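Local coordinates for drebrin (Homo sapiens, PDB 5Y1Z), which probably binds actin filaments, its modelled fragment being the ADF-homology (ADF/cofilin-type) domain of a developmentally regulated brain protein, at residues Q54-S57 with G58-N62; D94-K97 with C98-S102. All blocks are in the same frame, centred on the assembly; numbering follows the deposited sequence.

Contact 1: residues Q54-S57 with G58-N62; sequences QELS and GHFEN
Two backbone bonds, from G58 and H59 back to E55 and L56, carry the chain out of helix 52-56. The amide of G58 reaches back three residues to E55 O (N to O 2.9 Å), and the amide of H59 repeats the step to L56 O with an almost straight bond, 175° at the hydrogen. E55 O takes one further bond from the imidazole, H59 ND1 to E55 O 3.3 Å, weak and bent. H59 has its ring folded back beside its own backbone N (chi1 -62°), which swings ND1 round toward the last turn; L56 O lies near the ring plane, at its edge. The carboxylate of E55 also lies near this ring, but the modelled approach is too close to rely on.

Apolar contact is made on the inward side. L56 sends its branch point toward the far end of the F60 ring, CG to CZ 3.8 Å, with both methyls near the same ring carbon; CG anti to the backbone N (chi1 163°) carries the branch there. The ring of F60 also passes the backbone of S57, where CD2 lies 3.5 Å from S57 CA. Beyond the segments, L56 and F60 both rest on I85 of the central sheet, and F60 stacks its ring with W87.

S57 turns its hydroxyl back along the helix to hydrogen-bond L53 O.

Successive i to i+3 bonds of this kind form consecutive tight turns, a common way for a short helix to run out into loop; here they deliver the chain from helix 52-56 to the connection before strand 65-72 of the ADF-homology fold.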
ATOM      1  N   GLN A  54       3.450   7.975  30.429  1.00 50.48           N
ATOM      2  CA  GLN A  54       2.544   8.683  31.323  1.00 53.54           C
ATOM      3  C   GLN A  54       2.167  10.022  30.727  1.00 53.21           C
ATOM      4  O   GLN A  54       0.991  10.392  30.694  1.00 52.64           O
ATOM      5  CB  GLN A  54       3.183   8.858  32.692  1.00 59.42           C
ATOM      6  CG  GLN A  54       2.378   9.692  33.674  1.00 66.99           C
ATOM      7  CD  GLN A  54       3.290  10.387  34.684  1.00 74.93           C
ATOM      8  OE1 GLN A  54       4.399  10.819  34.331  1.00 77.51           O
ATOM      9  NE2 GLN A  54       2.846  10.475  35.941  1.00 75.15           N
ATOM     10  N   GLU A  55       3.160  10.749  30.220  1.00 52.19           N
ATOM     11  CA  GLU A  55       2.885  12.023  29.581  1.00 52.56           C
ATOM     12  C   GLU A  55       2.173  11.822  28.255  1.00 51.20           C
ATOM     13  O   GLU A  55       1.185  12.503  27.966  1.00 37.97           O
ATOM     14  CB  GLU A  55       4.186  12.792  29.384  1.00 56.99           C
ATOM     15  CG  GLU A  55       4.062  14.062  28.565  1.00 61.72           C
ATOM     16  CD  GLU A  55       3.301  15.165  29.290  1.00 69.71           C
ATOM     17  OE1 GLU A  55       2.775  16.068  28.606  1.00 72.06           O
ATOM     18  OE2 GLU A  55       3.252  15.146  30.539  1.00 73.87           O
ATOM     19  N   LEU A  56       2.647  10.871  27.442  1.00 48.03           N
ATOM     20  CA  LEU A  56       2.085  10.713  26.109  1.00 40.35           C
ATOM     21  C   LEU A  56       0.583  10.448  26.178  1.00 40.40           C
ATOM     22  O   LEU A  56      -0.199  11.095  25.466  1.00 38.36           O
ATOM     23  CB  LEU A  56       2.811   9.599  25.365  1.00 36.97           C
ATOM     24  CG  LEU A  56       2.087   9.028  24.130  1.00 36.67           C
ATOM     25  CD1 LEU A  56       2.006  10.026  22.978  1.00 31.65           C
ATOM     26  CD2 LEU A  56       2.787   7.769  23.699  1.00 34.75           C
ATOM     27  N   SER A  57       0.144   9.599  27.111  1.00 43.77           N
ATOM     28  CA  SER A  57      -1.289   9.308  27.198  1.00 44.37           C
ATOM     29  C   SER A  57      -2.141  10.572  27.368  1.00 43.17           C
ATOM     30  O   SER A  57      -3.331  10.548  27.039  1.00 43.41           O
ATOM     31  CB  SER A  57      -1.549   8.333  28.329  1.00 45.27           C
ATOM     32  OG  SER A  57      -0.690   8.672  29.382  1.00 53.73           O
ATOM     33  N   GLY A  58      -1.558  11.678  27.842  1.00 37.59           N
ATOM     34  CA  GLY A  58      -2.290  12.923  28.005  1.00 38.88           C
ATOM     35  C   GLY A  58      -2.586  13.697  26.722  1.00 50.62           C
ATOM     36  O   GLY A  58      -3.340  14.677  26.772  1.00 44.51           O
ATOM     37  N   HIS A  59      -1.973  13.333  25.594  1.00 36.00           N
ATOM     38  CA  HIS A  59      -2.164  14.077  24.362  1.00 35.54           C
ATOM     39  C   HIS A  59      -3.056  13.382  23.367  1.00 37.56           C
ATOM     40  O   HIS A  59      -3.250  13.927  22.280  1.00 39.57           O
ATOM     41  CB  HIS A  59      -0.812  14.382  23.684  1.00 37.12           C
ATOM     42  CG  HIS A  59       0.091  15.234  24.519  1.00 43.18           C
ATOM     43  ND1 HIS A  59       0.861  14.725  25.544  1.00 43.74           N
ATOM     44  CD2 HIS A  59       0.323  16.566  24.499  1.00 38.22           C
ATOM     45  CE1 HIS A  59       1.520  15.710  26.126  1.00 44.30           C
ATOM     46  NE2 HIS A  59       1.212  16.835  25.510  1.00 46.86           N
ATOM     47  N   PHE A  60      -3.622  12.222  23.707  1.00 35.16           N
ATOM     48  CA  PHE A  60      -4.453  11.500  22.751  1.00 35.46           C
ATOM     49  C   PHE A  60      -5.812  12.173  22.638  1.00 35.54           C
ATOM     50  O   PHE A  60      -6.386  12.597  23.642  1.00 38.73           O
ATOM     51  CB  PHE A  60      -4.607  10.028  23.157  1.00 34.97           C
ATOM     52  CG  PHE A  60      -3.351   9.185  22.950  1.00 35.16           C
ATOM     53  CD1 PHE A  60      -2.852   8.944  21.688  1.00 32.40           C
ATOM     54  CD2 PHE A  60      -2.674   8.633  24.039  1.00 36.94           C
ATOM     55  CE1 PHE A  60      -1.712   8.167  21.491  1.00 34.03           C
ATOM     56  CE2 PHE A  60      -1.533   7.871  23.862  1.00 34.83           C
ATOM     57  CZ  PHE A  60      -1.044   7.638  22.589  1.00 34.87           C
ATOM     58  N   GLU A  61      -6.348  12.237  21.423  1.00 35.66           N
ATOM     59  CA  GLU A  61      -7.597  12.949  21.171  1.00 44.29           C
ATOM     60  C   GLU A  61      -8.683  11.964  20.742  1.00 47.30           C
ATOM     61  O   GLU A  61      -8.427  11.035  19.965  1.00 47.43           O
ATOM     62  CB  GLU A  61      -7.403  14.057  20.115  1.00 49.66           C
ATOM     63  CG  GLU A  61      -6.212  14.982  20.420  1.00 50.90           C
ATOM     64  CD  GLU A  61      -5.993  16.134  19.420  1.00 52.40           C
ATOM     65  OE1 GLU A  61      -6.955  16.566  18.708  1.00 52.10           O
ATOM     66  OE2 GLU A  61      -4.825  16.617  19.364  1.00 51.33           O
ATOM     67  N   ASN A  62      -9.898  12.169  21.268  1.00 46.04           N
ATOM     68  CA  ASN A  62     -10.967  11.191  21.125  1.00 49.37           C
ATOM     69  C   ASN A  62     -11.607  11.211  19.745  1.00 50.45           C
ATOM     70  O   ASN A  62     -12.358  10.292  19.397  1.00 48.80           O
ATOM     71  CB  ASN A  62     -12.043  11.468  22.172  1.00 53.31           C
ATOM     72  CG  ASN A  62     -11.559  11.184  23.557  1.00 58.46           C
ATOM     73  OD1 ASN A  62     -10.913  10.169  23.797  1.00 62.48           O
ATOM     74  ND2 ASN A  62     -11.861  12.082  24.491  1.00 60.95           N
TER

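Contact 2: residues D94-K97 with C98-S102; sequences DARK and CACAS. With SO4 (sulfate ion), chain E.
R96 and C100, one helical turn apart, make the side-chain contact here: the thiol sulfur lies over one face of the guanidinium, displaced toward its rim, with R96 NE to C100 SG 3.3 Å. Two torsions bring the group round. R96 starts out with CG opposite its backbone N (chi1 174°) and then bends at chi2 (86°), so that the chain doubles along the helix toward its C-terminal end instead of running straight out. C100 holds SG beside its backbone N (chi1 -74°), turned back at the arginine, and the sulfur also nears R96 O at 3.4 Å. The outer end of the guanidinium has stronger company: NH1 forms a salt bridge with D41, and Y36 makes a cation-pi contact.

K97 behaves differently, its chain extended beyond CG and its ammonium carried away from the following turn. The CB of C98 sits 3.4 Å from A95 O. Beneath the side chains run four i to i+4 amide bonds, from C98 N to D94 O through A101 N to K97 O. At the far end S102 OG bonds to A99 O at 2.6 Å, and the backbone N of S102 shares that acceptor.

At the start of the helix, D94 N donates to O2 of a sulfate ion (2.9 Å), which probably came from the crystallisation liquor.

An alanine in place of R96 would probably deprive D41 of this salt bridge and take the guanidinium cover from the sulfur of C100.

Chemically, then, the arginine joins a buried thiol, an aromatic ring and an acidic side chain: sulfur and ring supply polarisable surfaces, while the salt bridge is likely to offset its charge.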
ATOM      1  N   ASP A  94     -16.556   4.309  12.496  1.00 59.12           N
ATOM      2  CA  ASP A  94     -16.124   2.927  12.312  1.00 58.91           C
ATOM      3  C   ASP A  94     -15.459   2.734  10.958  1.00 58.49           C
ATOM      4  O   ASP A  94     -14.457   2.012  10.850  1.00 60.41           O
ATOM      5  CB  ASP A  94     -17.307   1.979  12.457  1.00 68.12           C
ATOM      6  CG  ASP A  94     -17.749   1.813  13.897  1.00 76.35           C
ATOM      7  OD1 ASP A  94     -17.009   2.239  14.822  1.00 72.91           O
ATOM      8  OD2 ASP A  94     -18.863   1.272  14.099  1.00 83.99           O
ATOM      9  N   ALA A  95     -15.995   3.375   9.916  1.00 56.17           N
ATOM     10  CA  ALA A  95     -15.400   3.250   8.594  1.00 57.95           C
ATOM     11  C   ALA A  95     -13.976   3.782   8.579  1.00 56.00           C
ATOM     12  O   ALA A  95     -13.087   3.194   7.944  1.00 53.84           O
ATOM     13  CB  ALA A  95     -16.244   3.994   7.563  1.00 60.36           C
ATOM     14  N   ARG A  96     -13.721   4.864   9.314  1.00 55.27           N
ATOM     15  CA  ARG A  96     -12.367   5.393   9.292  1.00 53.69           C
ATOM     16  C   ARG A  96     -11.458   4.563  10.176  1.00 55.62           C
ATOM     17  O   ARG A  96     -10.265   4.422   9.879  1.00 59.40           O
ATOM     18  CB  ARG A  96     -12.332   6.864   9.718  1.00 50.47           C
ATOM     19  CG  ARG A  96     -10.914   7.432   9.863  1.00 51.15           C
ATOM     20  CD  ARG A  96     -10.369   7.942   8.510  1.00 56.34           C
ATOM     21  NE  ARG A  96      -9.070   8.610   8.631  1.00 57.18           N
ATOM     22  CZ  ARG A  96      -8.202   8.767   7.635  1.00 57.83           C
ATOM     23  NH1 ARG A  96      -8.498   8.323   6.429  1.00 60.97           N
ATOM     24  NH2 ARG A  96      -7.051   9.391   7.838  1.00 55.24           N
ATOM     25  N   LYS A  97     -11.999   3.976  11.239  1.00 54.14           N
ATOM     26  CA  LYS A  97     -11.195   3.017  11.981  1.00 56.21           C
ATOM     27  C   LYS A  97     -10.774   1.892  11.058  1.00 55.99           C
ATOM     28  O   LYS A  97      -9.617   1.452  11.067  1.00 52.26           O
ATOM     29  CB  LYS A  97     -11.968   2.472  13.182  1.00 58.06           C
ATOM     30  CG  LYS A  97     -11.294   1.261  13.805  1.00 59.79           C
ATOM     31  CD  LYS A  97     -11.711   1.049  15.238  1.00 63.29           C
ATOM     32  CE  LYS A  97     -10.800   0.031  15.901  1.00 66.17           C
ATOM     33  NZ  LYS A  97     -11.272  -0.345  17.270  1.00 69.72           N
ATOM     34  N   CYS A  98     -11.695   1.466  10.204  1.00 55.61           N
ATOM     35  CA  CYS A  98     -11.417   0.336   9.340  1.00 55.89           C
ATOM     36  C   CYS A  98     -10.347   0.692   8.318  1.00 55.84           C
ATOM     37  O   CYS A  98      -9.395  -0.073   8.114  1.00 55.66           O
ATOM     38  CB  CYS A  98     -12.716  -0.104   8.670  1.00 57.73           C
ATOM     39  SG  CYS A  98     -12.630  -1.662   7.875  1.00 59.66           S
ATOM     40  N   ALA A  99     -10.472   1.875   7.690  1.00 53.42           N
ATOM     41  CA  ALA A  99      -9.495   2.295   6.688  1.00 49.25           C
ATOM     42  C   ALA A  99      -8.130   2.499   7.314  1.00 50.65           C
ATOM     43  O   ALA A  99      -7.114   2.046   6.766  1.00 52.08           O
ATOM     44  CB  ALA A  99      -9.950   3.570   5.992  1.00 45.77           C
ATOM     45  N   CYS A 100      -8.091   3.164   8.471  1.00 45.80           N
ATOM     46  CA  CYS A 100      -6.814   3.426   9.112  1.00 43.22           C
ATOM     47  C   CYS A 100      -6.149   2.152   9.590  1.00 41.36           C
ATOM     48  O   CYS A 100      -4.921   2.095   9.655  1.00 41.09           O
ATOM     49  CB  CYS A 100      -6.993   4.384  10.279  1.00 45.00           C
ATOM     50  SG  CYS A 100      -7.265   6.039   9.720  1.00 53.56           S
ATOM     51  N   ALA A 101      -6.935   1.120   9.908  1.00 40.52           N
ATOM     52  CA  ALA A 101      -6.351  -0.120  10.398  1.00 41.25           C
ATOM     53  C   ALA A 101      -5.349  -0.692   9.406  1.00 45.13           C
ATOM     54  O   ALA A 101      -4.327  -1.254   9.807  1.00 46.70           O
ATOM     55  CB  ALA A 101      -7.458  -1.137  10.676  1.00 41.22           C
ATOM     56  N   SER A 102      -5.615  -0.531   8.115  1.00 46.44           N
ATOM     57  CA  SER A 102      -4.714  -1.004   7.085  1.00 52.07           C
ATOM     58  C   SER A 102      -3.459  -0.151   6.939  1.00 54.59           C
ATOM     59  O   SER A 102      -2.586  -0.514   6.142  1.00 60.82           O
ATOM     60  CB  SER A 102      -5.481  -1.095   5.766  1.00 57.48           C
ATOM     61  OG  SER A 102      -5.899   0.189   5.340  1.00 60.06           O
TER
HETATM   62  S   SO4 E 201     -20.135   5.416  13.585  1.00139.21           S
HETATM   63  O1  SO4 E 201     -21.041   4.723  12.681  1.00138.89           O
HETATM   64  O2  SO4 E 201     -19.064   4.511  13.991  1.00139.37           O
HETATM   65  O3  SO4 E 201     -20.870   5.849  14.769  1.00140.75           O
HETATM   66  O4  SO4 E 201     -19.575   6.583  12.911  1.00138.48           O

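Both contacts are local and follow one another along the chain: contact 1 closes before contact 2 opens, with strands 65-72 and 81-88 of the mixed sheet between them. Their centres lie about 20 Å apart and their nearest atoms about 10 Å, so they do not touch. Strand 65-72 serves both, taking L56 and F60 of contact 1 on C70 and M66 and C100 of contact 2 on V65 and Y67. Contact 1 marks where a short helix runs out; contact 2 spans helix 94-101, whose first turn meets the sulfate, with A95, C98, A101 and S102 packing against polar side chains of another protein chain.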